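Local coordinates for protein (TC3 transposase) (Caenorhabditis elegans, PDB 1TC3), which binds, through this helix-turn-helix domain, the terminal nucleotides of the Tc3 inverted repeat, where the full transposase makes double-strand breaks that excise the element, at residues S23-S28 with R33-I38; T9-L14 with R39-D44. All coordinates share one frame; numbering follows the deposited sequence.

Interaction 1 (S23-S28 with R33-I38); sequences SLHEMS and RSRHCI. With nucleotides of chain A; nucleotides of chain B.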
ATOM      1  N   SER C  23      -3.183   8.832   6.693  1.00 29.31           N
ATOM      2  CA  SER C  23      -1.907   9.318   6.274  1.00 26.19           C
ATOM      3  C   SER C  23      -1.006   8.171   5.948  1.00 33.31           C
ATOM      4  O   SER C  23      -1.133   7.101   6.544  1.00 39.15           O
ATOM      5  CB  SER C  23      -1.249  10.152   7.349  1.00 16.07           C
ATOM      6  OG  SER C  23      -0.632   9.291   8.277  1.00 23.58           O
ATOM      7  N   LEU C  24      -0.095   8.473   5.020  1.00 21.15           N
ATOM      8  CA  LEU C  24       0.889   7.530   4.593  1.00 19.83           C
ATOM      9  C   LEU C  24       1.511   6.881   5.799  1.00 37.60           C
ATOM     10  O   LEU C  24       1.557   5.647   5.970  1.00 46.24           O
ATOM     11  CB  LEU C  24       2.018   8.194   3.808  1.00 22.11           C
ATOM     12  CG  LEU C  24       2.388   7.453   2.532  1.00 28.56           C
ATOM     13  CD1 LEU C  24       1.136   7.432   1.686  1.00 36.90           C
ATOM     14  CD2 LEU C  24       3.468   8.199   1.751  1.00 33.01           C
ATOM     15  N   HIS C  25       1.993   7.748   6.653  1.00 20.07           N
ATOM     16  CA  HIS C  25       2.677   7.268   7.812  1.00 15.49           C
ATOM     17  C   HIS C  25       1.811   6.388   8.675  1.00 21.89           C
ATOM     18  O   HIS C  25       2.271   5.422   9.226  1.00 32.03           O
ATOM     19  CB  HIS C  25       3.196   8.453   8.633  1.00 16.14           C
ATOM     20  CG  HIS C  25       4.524   8.993   8.287  1.00  9.85           C
ATOM     21  ND1 HIS C  25       5.685   8.573   8.956  1.00 14.44           N
ATOM     22  CD2 HIS C  25       4.864   9.948   7.396  1.00 14.93           C
ATOM     23  CE1 HIS C  25       6.721   9.275   8.469  1.00  7.69           C
ATOM     24  NE2 HIS C  25       6.248  10.123   7.530  1.00 14.56           N
ATOM     25  N   GLU C  26       0.559   6.731   8.861  1.00 27.35           N
ATOM     26  CA  GLU C  26      -0.227   5.889   9.730  1.00 25.54           C
ATOM     27  C   GLU C  26      -0.464   4.531   9.082  1.00 39.07           C
ATOM     28  O   GLU C  26      -0.428   3.449   9.694  1.00 38.73           O
ATOM     29  CB  GLU C  26      -1.523   6.562  10.183  1.00 22.51           C
ATOM     30  CG  GLU C  26      -2.226   5.778  11.313  1.00 19.50           C
ATOM     31  CD  GLU C  26      -3.433   6.511  11.832  1.00 56.34           C
ATOM     32  OE1 GLU C  26      -3.938   7.347  10.960  1.00 41.63           O
ATOM     33  OE2 GLU C  26      -3.885   6.353  12.959  1.00 80.82           O
ATOM     34  N   MET C  27      -0.669   4.603   7.781  1.00 36.00           N
ATOM     35  CA  MET C  27      -0.880   3.434   6.956  1.00 28.52           C
ATOM     36  C   MET C  27       0.280   2.459   7.169  1.00 29.94           C
ATOM     37  O   MET C  27       0.120   1.288   7.464  1.00 35.38           O
ATOM     38  CB  MET C  27      -0.916   3.944   5.506  1.00 24.83           C
ATOM     39  CG  MET C  27      -2.330   4.115   5.003  1.00 24.26           C
ATOM     40  SD  MET C  27      -2.410   4.679   3.288  1.00 31.97           S
ATOM     41  CE  MET C  27      -4.221   4.642   3.167  1.00 28.39           C
ATOM     42  N   SER C  28       1.499   2.935   7.061  1.00 22.31           N
ATOM     43  CA  SER C  28       2.586   2.016   7.284  1.00 19.46           C
ATOM     44  C   SER C  28       2.497   1.413   8.624  1.00 26.88           C
ATOM     45  O   SER C  28       2.682   0.241   8.806  1.00 34.73           O
ATOM     46  CB  SER C  28       3.951   2.681   7.262  1.00 24.46           C
ATOM     47  OG  SER C  28       4.097   3.322   6.015  1.00 50.46           O
ATOM     48  N   ARG C  33       4.181  -1.878   6.706  1.00 29.06           N
ATOM     49  CA  ARG C  33       4.804  -1.822   5.411  1.00 25.48           C
ATOM     50  C   ARG C  33       5.431  -0.457   5.201  1.00 33.56           C
ATOM     51  O   ARG C  33       4.952   0.533   5.704  1.00 37.12           O
ATOM     52  CB  ARG C  33       3.774  -2.046   4.319  1.00 34.77           C
ATOM     53  CG  ARG C  33       3.405  -3.505   4.124  1.00 50.16           C
ATOM     54  CD  ARG C  33       4.594  -4.445   4.019  1.00 33.85           C
ATOM     55  NE  ARG C  33       4.146  -5.788   3.677  1.00 64.33           N
ATOM     56  CZ  ARG C  33       4.656  -6.558   2.720  1.00 72.28           C
ATOM     57  NH1 ARG C  33       5.677  -6.173   1.958  1.00 27.24           N
ATOM     58  NH2 ARG C  33       4.123  -7.761   2.510  1.00 63.01           N
ATOM     59  N   SER C  34       6.502  -0.408   4.442  1.00 38.98           N
ATOM     60  CA  SER C  34       7.195   0.817   4.122  1.00 33.62           C
ATOM     61  C   SER C  34       6.252   1.783   3.403  1.00 44.70           C
ATOM     62  O   SER C  34       5.283   1.397   2.743  1.00 46.95           O
ATOM     63  CB  SER C  34       8.373   0.481   3.206  1.00 33.95           C
ATOM     64  OG  SER C  34       7.919   0.252   1.877  1.00 53.85           O
ATOM     65  N   ARG C  35       6.561   3.068   3.548  1.00 38.31           N
ATOM     66  CA  ARG C  35       5.779   4.124   2.959  1.00 33.67           C
ATOM     67  C   ARG C  35       5.911   4.021   1.465  1.00 36.59           C
ATOM     68  O   ARG C  35       4.939   4.227   0.730  1.00 35.10           O
ATOM     69  CB  ARG C  35       6.266   5.480   3.491  1.00 45.70           C
ATOM     70  CG  ARG C  35       5.645   5.935   4.823  1.00 11.39           C
ATOM     71  CD  ARG C  35       6.073   7.320   5.300  1.00 34.49           C
ATOM     72  NE  ARG C  35       7.521   7.486   5.398  1.00 20.42           N
ATOM     73  CZ  ARG C  35       8.177   8.418   4.732  1.00 40.05           C
ATOM     74  NH1 ARG C  35       7.521   9.287   3.945  1.00 32.38           N
ATOM     75  NH2 ARG C  35       9.505   8.496   4.862  1.00 21.98           N
ATOM     76  N   HIS C  36       7.150   3.659   1.092  1.00 28.71           N
ATOM     77  CA  HIS C  36       7.569   3.471  -0.272  1.00 26.60           C
ATOM     78  C   HIS C  36       6.619   2.558  -1.013  1.00 32.99           C
ATOM     79  O   HIS C  36       6.046   2.932  -2.032  1.00 31.53           O
ATOM     80  CB  HIS C  36       9.012   2.938  -0.375  1.00 24.02           C
ATOM     81  CG  HIS C  36       9.605   3.073  -1.748  1.00 23.56           C
ATOM     82  ND1 HIS C  36      10.906   2.678  -2.009  1.00 21.36           N
ATOM     83  CD2 HIS C  36       9.061   3.552  -2.904  1.00 23.41           C
ATOM     84  CE1 HIS C  36      11.126   2.970  -3.296  1.00 25.11           C
ATOM     85  NE2 HIS C  36      10.044   3.500  -3.860  1.00 23.02           N
ATOM     86  N   CYS C  37       6.423   1.338  -0.548  1.00 27.49           N
ATOM     87  CA  CYS C  37       5.518   0.560  -1.345  1.00 32.38           C
ATOM     88  C   CYS C  37       4.161   1.187  -1.358  1.00 39.19           C
ATOM     89  O   CYS C  37       3.563   1.456  -2.413  1.00 42.99           O
ATOM     90  CB  CYS C  37       5.450  -0.932  -1.025  1.00 38.59           C
ATOM     91  SG  CYS C  37       5.499  -1.161   0.735  1.00 47.95           S
ATOM     92  N   ILE C  38       3.687   1.442  -0.155  1.00 34.97           N
ATOM     93  CA  ILE C  38       2.381   2.050  -0.015  1.00 28.38           C
ATOM     94  C   ILE C  38       2.163   3.191  -0.992  1.00 26.44           C
ATOM     95  O   ILE C  38       1.155   3.262  -1.700  1.00 27.56           O
ATOM     96  CB  ILE C  38       2.184   2.502   1.403  1.00 25.91           C
ATOM     97  CG1 ILE C  38       2.518   1.356   2.335  1.00 24.84           C
ATOM     98  CG2 ILE C  38       0.741   2.878   1.590  1.00 15.11           C
ATOM     99  CD1 ILE C  38       1.917   1.573   3.700  1.00  8.96           C
TER
ATOM    100  P    DG A   7       1.834  11.774   5.405  1.00 36.01           P
ATOM    101  OP1  DG A   7       0.729  11.682   4.425  1.00 13.28           O
ATOM    102  OP2  DG A   7       2.479  10.662   6.120  1.00 25.03           O
ATOM    103  O5'  DG A   7       2.981  12.461   4.582  1.00 22.56           O
ATOM    104  C5'  DG A   7       2.493  13.440   3.722  1.00 19.70           C
ATOM    105  C4'  DG A   7       3.626  14.345   3.324  1.00 16.46           C
ATOM    106  O4'  DG A   7       4.393  14.773   4.476  1.00 28.83           O
ATOM    107  C3'  DG A   7       4.697  13.613   2.584  1.00 16.37           C
ATOM    108  O3'  DG A   7       4.228  13.321   1.299  1.00 64.99           O
ATOM    109  C2'  DG A   7       5.800  14.674   2.573  1.00 16.25           C
ATOM    110  C1'  DG A   7       5.722  15.044   4.038  1.00 18.79           C
ATOM    111  N9   DG A   7       6.544  14.122   4.741  1.00 24.83           N
ATOM    112  C8   DG A   7       6.117  13.074   5.497  1.00 22.09           C
ATOM    113  N7   DG A   7       7.114  12.391   5.994  1.00 45.88           N
ATOM    114  C5   DG A   7       8.258  13.017   5.492  1.00 10.65           C
ATOM    115  C6   DG A   7       9.629  12.704   5.643  1.00 57.66           C
ATOM    116  O6   DG A   7      10.178  11.801   6.295  1.00 24.72           O
ATOM    117  N1   DG A   7      10.420  13.591   4.975  1.00 16.96           N
ATOM    118  C2   DG A   7       9.987  14.631   4.214  1.00 40.92           C
ATOM    119  N2   DG A   7      10.960  15.366   3.656  1.00 34.56           N
ATOM    120  N3   DG A   7       8.712  14.936   4.035  1.00 29.39           N
ATOM    121  C4   DG A   7       7.913  14.056   4.673  1.00 23.74           C
TER
ATOM    122  P    DG B  10       8.569  -3.675   2.707  1.00 43.44           P
ATOM    123  OP1  DG B  10       8.397  -4.530   3.903  1.00 42.05           O
ATOM    124  OP2  DG B  10       7.690  -2.514   2.482  1.00 28.11           O
ATOM    125  O5'  DG B  10      10.130  -3.299   2.582  1.00 26.90           O
ATOM    126  C5'  DG B  10      11.132  -4.045   3.212  1.00 36.04           C
ATOM    127  C4'  DG B  10      12.406  -3.223   3.406  1.00 23.64           C
ATOM    128  O4'  DG B  10      12.696  -2.438   2.233  1.00 29.68           O
ATOM    129  C3'  DG B  10      12.353  -2.214   4.556  1.00 36.83           C
ATOM    130  O3'  DG B  10      13.224  -2.602   5.597  1.00 21.52           O
ATOM    131  C2'  DG B  10      12.746  -0.854   3.953  1.00 34.13           C
ATOM    132  C1'  DG B  10      13.350  -1.225   2.609  1.00 53.48           C
ATOM    133  N9   DG B  10      13.079  -0.314   1.503  1.00 19.55           N
ATOM    134  C8   DG B  10      11.873   0.014   0.924  1.00 49.39           C
ATOM    135  N7   DG B  10      11.983   0.721  -0.175  1.00 38.04           N
ATOM    136  C5   DG B  10      13.353   0.733  -0.396  1.00 12.79           C
ATOM    137  C6   DG B  10      14.045   1.345  -1.425  1.00 25.27           C
ATOM    138  O6   DG B  10      13.553   1.947  -2.372  1.00 27.60           O
ATOM    139  N1   DG B  10      15.416   1.166  -1.305  1.00 13.86           N
ATOM    140  C2   DG B  10      16.023   0.490  -0.270  1.00 37.31           C
ATOM    141  N2   DG B  10      17.352   0.449  -0.338  1.00 25.09           N
ATOM    142  N3   DG B  10      15.373  -0.110   0.727  1.00 20.51           N
ATOM    143  C4   DG B  10      14.043   0.081   0.606  1.00 27.74           C
TER
ATOM    144  P    DG A   8       4.817  12.112   0.440  1.00 33.94           P
ATOM    145  OP1  DG A   8       3.817  11.830  -0.598  1.00 28.21           O
ATOM    146  OP2  DG A   8       5.322  11.047   1.342  1.00 24.76           O
ATOM    147  O5'  DG A   8       6.001  12.839  -0.288  1.00 21.24           O
ATOM    148  C5'  DG A   8       7.279  12.428  -0.209  1.00 54.63           C
ATOM    149  C4'  DG A   8       8.139  13.563  -0.713  1.00 33.31           C
ATOM    150  O4'  DG A   8       8.757  14.218   0.380  1.00 43.39           O
ATOM    151  C3'  DG A   8       9.281  13.152  -1.620  1.00 47.40           C
ATOM    152  O3'  DG A   8       9.150  13.879  -2.763  1.00 44.13           O
ATOM    153  C2'  DG A   8      10.576  13.452  -0.874  1.00 16.96           C
ATOM    154  C1'  DG A   8      10.042  13.658   0.523  1.00 26.22           C
ATOM    155  N9   DG A   8       9.966  12.488   1.395  1.00 18.21           N
ATOM    156  C8   DG A   8       9.029  11.775   2.102  1.00 38.67           C
ATOM    157  N7   DG A   8       9.531  10.850   2.877  1.00 36.61           N
ATOM    158  C5   DG A   8      10.899  11.011   2.760  1.00 23.08           C
ATOM    159  C6   DG A   8      11.963  10.338   3.407  1.00 50.21           C
ATOM    160  O6   DG A   8      11.909   9.389   4.192  1.00 29.66           O
ATOM    161  N1   DG A   8      13.186  10.854   3.055  1.00 16.35           N
ATOM    162  C2   DG A   8      13.345  11.841   2.155  1.00 34.85           C
ATOM    163  N2   DG A   8      14.598  12.130   1.900  1.00 25.29           N
ATOM    164  N3   DG A   8      12.375  12.468   1.506  1.00 15.93           N
ATOM    165  C4   DG A   8      11.182  12.038   1.886  1.00 28.39           C
TER

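Interaction 2 (T9-L14 with R39-D44); sequences TERAQL and RVYLKD. Unlike the reference sequence in segment 39-44: Val40 (reference Glu). With nucleotides of chain A.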
ATOM      1  N   THR C   9      -4.819  -8.747   0.426  1.00 34.48           N
ATOM      2  CA  THR C   9      -5.405  -8.175   1.640  1.00 41.56           C
ATOM      3  C   THR C   9      -4.802  -6.787   1.988  1.00 52.49           C
ATOM      4  O   THR C   9      -5.504  -5.794   2.235  1.00 50.57           O
ATOM      5  CB  THR C   9      -5.195  -9.080   2.862  1.00 43.84           C
ATOM      6  OG1 THR C   9      -3.825  -9.438   2.992  1.00 50.41           O
ATOM      7  CG2 THR C   9      -6.110 -10.278   2.748  1.00 37.48           C
ATOM      8  N   GLU C  10      -3.472  -6.753   2.055  1.00 36.16           N
ATOM      9  CA  GLU C  10      -2.746  -5.553   2.334  1.00 29.37           C
ATOM     10  C   GLU C  10      -3.216  -4.535   1.314  1.00 32.40           C
ATOM     11  O   GLU C  10      -3.726  -3.462   1.608  1.00 34.41           O
ATOM     12  CB  GLU C  10      -1.223  -5.791   2.188  1.00 26.13           C
ATOM     13  CG  GLU C  10      -0.642  -6.689   3.301  1.00 27.12           C
ATOM     14  CD  GLU C  10       0.843  -6.952   3.149  1.00 38.10           C
ATOM     15  OE1 GLU C  10       1.242  -6.843   1.910  1.00 39.84           O
ATOM     16  OE2 GLU C  10       1.590  -7.248   4.064  1.00 32.94           O
ATOM     17  N   ARG C  11      -3.109  -4.868   0.065  1.00 25.74           N
ATOM     18  CA  ARG C  11      -3.577  -3.856  -0.831  1.00 28.88           C
ATOM     19  C   ARG C  11      -5.026  -3.505  -0.640  1.00 24.60           C
ATOM     20  O   ARG C  11      -5.475  -2.457  -1.048  1.00 32.21           O
ATOM     21  CB  ARG C  11      -3.296  -4.130  -2.296  1.00 39.73           C
ATOM     22  CG  ARG C  11      -1.840  -4.443  -2.611  1.00 44.36           C
ATOM     23  CD  ARG C  11      -1.666  -5.009  -4.025  1.00 47.74           C
ATOM     24  NE  ARG C  11      -1.991  -6.439  -4.112  1.00 60.85           N
ATOM     25  CZ  ARG C  11      -3.045  -6.903  -4.775  1.00100.00           C
ATOM     26  NH1 ARG C  11      -3.865  -6.072  -5.427  1.00100.00           N
ATOM     27  NH2 ARG C  11      -3.273  -8.225  -4.796  1.00 94.44           N
ATOM     28  N   ALA C  12      -5.758  -4.397  -0.046  1.00 25.05           N
ATOM     29  CA  ALA C  12      -7.181  -4.165   0.151  1.00 32.25           C
ATOM     30  C   ALA C  12      -7.390  -3.185   1.293  1.00 37.08           C
ATOM     31  O   ALA C  12      -8.279  -2.355   1.291  1.00 35.13           O
ATOM     32  CB  ALA C  12      -7.879  -5.484   0.473  1.00 35.62           C
ATOM     33  N   GLN C  13      -6.550  -3.319   2.293  1.00 22.12           N
ATOM     34  CA  GLN C  13      -6.608  -2.427   3.396  1.00 20.19           C
ATOM     35  C   GLN C  13      -6.255  -1.026   2.873  1.00 37.33           C
ATOM     36  O   GLN C  13      -6.974  -0.022   2.985  1.00 45.50           O
ATOM     37  CB  GLN C  13      -5.596  -2.958   4.399  1.00 18.25           C
ATOM     38  CG  GLN C  13      -6.101  -4.273   4.986  1.00 10.82           C
ATOM     39  CD  GLN C  13      -5.127  -4.819   5.989  1.00 24.75           C
ATOM     40  OE1 GLN C  13      -3.914  -4.647   5.836  1.00 32.66           O
ATOM     41  NE2 GLN C  13      -5.655  -5.520   6.998  1.00 19.54           N
ATOM     42  N   LEU C  14      -5.119  -0.967   2.245  1.00 28.38           N
ATOM     43  CA  LEU C  14      -4.670   0.251   1.670  1.00 25.55           C
ATOM     44  C   LEU C  14      -5.747   0.925   0.881  1.00 32.33           C
ATOM     45  O   LEU C  14      -5.781   2.133   0.777  1.00 37.03           O
ATOM     46  CB  LEU C  14      -3.576  -0.050   0.647  1.00 25.70           C
ATOM     47  CG  LEU C  14      -2.313  -0.537   1.305  1.00 30.03           C
ATOM     48  CD1 LEU C  14      -1.234  -0.564   0.249  1.00 29.31           C
ATOM     49  CD2 LEU C  14      -1.897   0.441   2.401  1.00 31.49           C
ATOM     50  N   ARG C  39       3.136   4.087  -1.037  1.00 21.81           N
ATOM     51  CA  ARG C  39       3.036   5.235  -1.921  1.00 22.61           C
ATOM     52  C   ARG C  39       2.801   4.806  -3.352  1.00 41.33           C
ATOM     53  O   ARG C  39       1.694   4.943  -3.897  1.00 40.77           O
ATOM     54  CB  ARG C  39       4.252   6.112  -1.813  1.00 13.05           C
ATOM     55  CG  ARG C  39       3.969   7.585  -2.046  1.00 44.25           C
ATOM     56  CD  ARG C  39       5.252   8.406  -2.060  1.00 17.53           C
ATOM     57  NE  ARG C  39       5.765   8.769  -0.731  1.00 21.66           N
ATOM     58  CZ  ARG C  39       6.663   8.081  -0.061  1.00 37.44           C
ATOM     59  NH1 ARG C  39       7.149   6.948  -0.559  1.00 57.63           N
ATOM     60  NH2 ARG C  39       7.046   8.483   1.131  1.00 22.22           N
ATOM     61  N   VAL C  40       3.867   4.249  -3.926  1.00 39.34           N
ATOM     62  CA  VAL C  40       3.870   3.771  -5.290  1.00 36.32           C
ATOM     63  C   VAL C  40       2.566   3.095  -5.687  1.00 35.81           C
ATOM     64  O   VAL C  40       1.965   3.452  -6.690  1.00 43.11           O
ATOM     65  CB  VAL C  40       5.052   2.847  -5.560  1.00 41.72           C
ATOM     66  CG1 VAL C  40       5.236   2.669  -7.054  1.00 45.30           C
ATOM     67  CG2 VAL C  40       6.343   3.401  -4.992  1.00 37.93           C
ATOM     68  N   TYR C  41       2.131   2.134  -4.883  1.00 31.89           N
ATOM     69  CA  TYR C  41       0.904   1.407  -5.135  1.00 31.14           C
ATOM     70  C   TYR C  41      -0.328   2.283  -5.219  1.00 38.06           C
ATOM     71  O   TYR C  41      -1.140   2.117  -6.114  1.00 42.35           O
ATOM     72  CB  TYR C  41       0.631   0.372  -4.039  1.00 33.52           C
ATOM     73  CG  TYR C  41      -0.794  -0.159  -4.103  1.00 32.43           C
ATOM     74  CD1 TYR C  41      -1.190  -0.981  -5.153  1.00 27.48           C
ATOM     75  CD2 TYR C  41      -1.750   0.176  -3.143  1.00 35.46           C
ATOM     76  CE1 TYR C  41      -2.478  -1.505  -5.226  1.00 28.04           C
ATOM     77  CE2 TYR C  41      -3.055  -0.315  -3.205  1.00 36.96           C
ATOM     78  CZ  TYR C  41      -3.411  -1.160  -4.253  1.00 31.34           C
ATOM     79  OH  TYR C  41      -4.669  -1.655  -4.310  1.00 53.99           O
ATOM     80  N   LEU C  42      -0.502   3.179  -4.258  1.00 33.16           N
ATOM     81  CA  LEU C  42      -1.678   4.010  -4.270  1.00 31.00           C
ATOM     82  C   LEU C  42      -1.644   4.992  -5.425  1.00 36.17           C
ATOM     83  O   LEU C  42      -2.671   5.515  -5.874  1.00 32.80           O
ATOM     84  CB  LEU C  42      -1.951   4.738  -2.926  1.00 28.94           C
ATOM     85  CG  LEU C  42      -2.183   3.789  -1.741  1.00 31.90           C
ATOM     86  CD1 LEU C  42      -2.018   4.553  -0.436  1.00 25.79           C
ATOM     87  CD2 LEU C  42      -3.614   3.296  -1.760  1.00 30.42           C
ATOM     88  N   LYS C  43      -0.445   5.263  -5.908  1.00 32.61           N
ATOM     89  CA  LYS C  43      -0.363   6.233  -6.974  1.00 36.98           C
ATOM     90  C   LYS C  43      -1.007   5.673  -8.230  1.00 56.03           C
ATOM     91  O   LYS C  43      -1.474   6.392  -9.117  1.00 53.46           O
ATOM     92  CB  LYS C  43       1.057   6.757  -7.130  1.00 42.11           C
ATOM     93  CG  LYS C  43       1.465   7.076  -8.572  1.00100.00           C
ATOM     94  CD  LYS C  43       2.944   6.809  -8.902  1.00100.00           C
ATOM     95  CE  LYS C  43       3.360   7.120 -10.349  1.00100.00           C
ATOM     96  NZ  LYS C  43       3.607   8.551 -10.616  1.00100.00           N
ATOM     97  N   ASP C  44      -1.033   4.343  -8.248  1.00 60.73           N
ATOM     98  CA  ASP C  44      -1.592   3.541  -9.316  1.00 57.35           C
ATOM     99  C   ASP C  44      -1.623   2.094  -8.914  1.00 59.23           C
ATOM    100  O   ASP C  44      -0.673   1.356  -9.143  1.00 68.92           O
ATOM    101  CB  ASP C  44      -0.833   3.675 -10.633  1.00 55.98           C
ATOM    102  CG  ASP C  44      -1.733   3.223 -11.742  1.00 70.74           C
ATOM    103  OD1 ASP C  44      -2.945   3.037 -11.586  1.00 66.14           O
ATOM    104  OD2 ASP C  44      -1.080   3.026 -12.854  1.00 81.20           O
TER
ATOM    105  P    DG A   8       4.817  12.112   0.440  1.00 33.94           P
ATOM    106  OP1  DG A   8       3.817  11.830  -0.598  1.00 28.21           O
ATOM    107  OP2  DG A   8       5.322  11.047   1.342  1.00 24.76           O
ATOM    108  O5'  DG A   8       6.001  12.839  -0.288  1.00 21.24           O
ATOM    109  C5'  DG A   8       7.279  12.428  -0.209  1.00 54.63           C
ATOM    110  C4'  DG A   8       8.139  13.563  -0.713  1.00 33.31           C
ATOM    111  O4'  DG A   8       8.757  14.218   0.380  1.00 43.39           O
ATOM    112  C3'  DG A   8       9.281  13.152  -1.620  1.00 47.40           C
ATOM    113  O3'  DG A   8       9.150  13.879  -2.763  1.00 44.13           O
ATOM    114  C2'  DG A   8      10.576  13.452  -0.874  1.00 16.96           C
ATOM    115  C1'  DG A   8      10.042  13.658   0.523  1.00 26.22           C
ATOM    116  N9   DG A   8       9.966  12.488   1.395  1.00 18.21           N
ATOM    117  C8   DG A   8       9.029  11.775   2.102  1.00 38.67           C
ATOM    118  N7   DG A   8       9.531  10.850   2.877  1.00 36.61           N
ATOM    119  C5   DG A   8      10.899  11.011   2.760  1.00 23.08           C
ATOM    120  C6   DG A   8      11.963  10.338   3.407  1.00 50.21           C
ATOM    121  O6   DG A   8      11.909   9.389   4.192  1.00 29.66           O
ATOM    122  N1   DG A   8      13.186  10.854   3.055  1.00 16.35           N
ATOM    123  C2   DG A   8      13.345  11.841   2.155  1.00 34.85           C
ATOM    124  N2   DG A   8      14.598  12.130   1.900  1.00 25.29           N
ATOM    125  N3   DG A   8      12.375  12.468   1.506  1.00 15.93           N
ATOM    126  C4   DG A   8      11.182  12.038   1.886  1.00 28.39           C
ATOM    127  P    DT A   9       9.649  13.081  -4.032  1.00 50.27           P
ATOM    128  OP1  DT A   9       9.099  13.732  -5.265  1.00 30.83           O
ATOM    129  OP2  DT A   9       9.369  11.644  -3.779  1.00 41.86           O
ATOM    130  O5'  DT A   9      11.189  13.469  -3.771  1.00 31.72           O
ATOM    131  C5'  DT A   9      12.280  13.153  -4.566  1.00 64.39           C
ATOM    132  C4'  DT A   9      13.468  12.841  -3.686  1.00 24.57           C
ATOM    133  O4'  DT A   9      13.047  12.214  -2.483  1.00 47.61           O
ATOM    134  C3'  DT A   9      14.359  11.837  -4.369  1.00 14.14           C
ATOM    135  O3'  DT A   9      15.416  12.583  -4.887  1.00100.00           O
ATOM    136  C2'  DT A   9      14.811  10.851  -3.299  1.00 96.19           C
ATOM    137  C1'  DT A   9      13.995  11.249  -2.096  1.00 25.72           C
ATOM    138  N1   DT A   9      13.280  10.199  -1.296  1.00 31.91           N
ATOM    139  C2   DT A   9      13.864   9.414  -0.344  1.00 24.47           C
ATOM    140  O2   DT A   9      15.063   9.372  -0.195  1.00 52.52           O
ATOM    141  N3   DT A   9      13.025   8.665   0.438  1.00 19.88           N
ATOM    142  C4   DT A   9      11.670   8.611   0.348  1.00 40.95           C
ATOM    143  O4   DT A   9      11.101   7.825   1.097  1.00 49.81           O
ATOM    144  C5   DT A   9      11.085   9.468  -0.690  1.00 13.50           C
ATOM    145  C7   DT A   9       9.611   9.512  -0.959  1.00 21.82           C
ATOM    146  C6   DT A   9      11.912  10.230  -1.423  1.00 23.06           C
TER

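Interaction 1 (S23-S28 with R33-I38)
Arg35 reaches His25 by a chain that leaves with CG beside its own backbone N (chi1 -86°) and runs straight at chi2, which carries CD over the middle of the imidazole, a CH-pi contact in which CD lies 3.5 Å from the ring centroid. A sharp bend at chi3 (-55°) then lays NE and the guanidinium along the same ring, with the planes only 7° apart and NE2 of His25 beneath the guanidinium rim. Stacked in this way, the two groups address successive guanines of one DNA strand. NE2 of His25 donates to N7 of DG7 of chain A at 2.9 Å, while NH1 of Arg35 donates to N7 of DG8 of chain A at 2.8 Å. NH2 adds a bond to that N7 and a weak one to O6 of the same base. The stack should limit how far either reading group can tilt.

Behind them the backbones are pinned to phosphates. Ser23 caps helix 24-31, accepting from Glu26 N, and the first turn offers Leu24 N, weakly, to the DG7 phosphate. Ser34 OG plays a double part: it accepts from Cys37 N as the cap of helix 35-43 and donates to OP2 of DG10 of chain B at 2.8 Å, an oxygen that Ser34 N also binds. His36 ND1 meets N7 of that guanine on the opposite strand.

Ser28 OG lies alongside the Arg35 stem, 3.3 Å from CG of Arg35; deeper in, Met27 SD packs on Ile38 CG2 at 4.0 Å. A weak bond from Arg33 N to Ser28 O spans the turn. Two capped helices, the second lying in the major groove as the recognition helix, make up the classic helix-turn-helix motif.

Interaction 2 (T9-L14 with R39-D44)
While Tyr41 packs on Arg11 and Leu14, one phosphate oxygen beyond the other flank of helix 35-43, OP2 of DG8 of chain A, is gripped twice by Arg39: both NE and NH2 donate to it at 3.1 Å. The oxygen sits at the guanidinium edge, and the methyl C7 of DT9 of chain A rests over one face, 3.4 Å from CZ of Arg39; the edge bonds and the methyl together fix the orientation of the group.

The contact between the two helices turns on Tyr41. Its ring is carried across to helix 8-19 by a chi1 of 166°, which points CG away from the backbone N. Arg11 CG comes over one ring face, 4.1 Å from the centroid and 17° off the normal, a CH-pi contact made by the aliphatic stem; the charged end continues onward, and its NE donates to Leu6 O. Leu14 CD1 meets Tyr41 CD2 at 3.5 Å. Although Tyr41 is buried, its hydroxyl is satisfied by a hydrogen bond with Asp15, and its ring meets that of Tyr48 edge-to-face. Leu42 completes the seam, its CD2 reaching 3.5 Å from Leu14 O.

The axes of segments 9-14 and 39-43 cross at -69° and come no nearer than 11.0 Å, a spacing bridged by large side chains. Helix 8-19 packs across the C-terminal half of the recognition helix, as in the compact three-helix core of helix-turn-helix DNA-binding domains.

Overall arrangement
Both contacts use helix 35-43, and they illustrate how one short helix can serve DNA and core at once. Interaction 1, nested within the loop that interaction 2 closes, ties its N-terminal half to helix 24-31 and joins an Arg-His stack and a small apolar patch to polar ends that face the DNA. Interaction 2 lies nearer the centre of the chain, joins the C-terminal half to helix 8-19, and is mainly apolar, with Arg39 as its outpost on the DNA. Met27 on Leu42 and Ile38 on Leu14 merge the two into one shared interior, while Leu24 on Arg39 and the Arg33-Glu10 salt bridge link them nearer the surface.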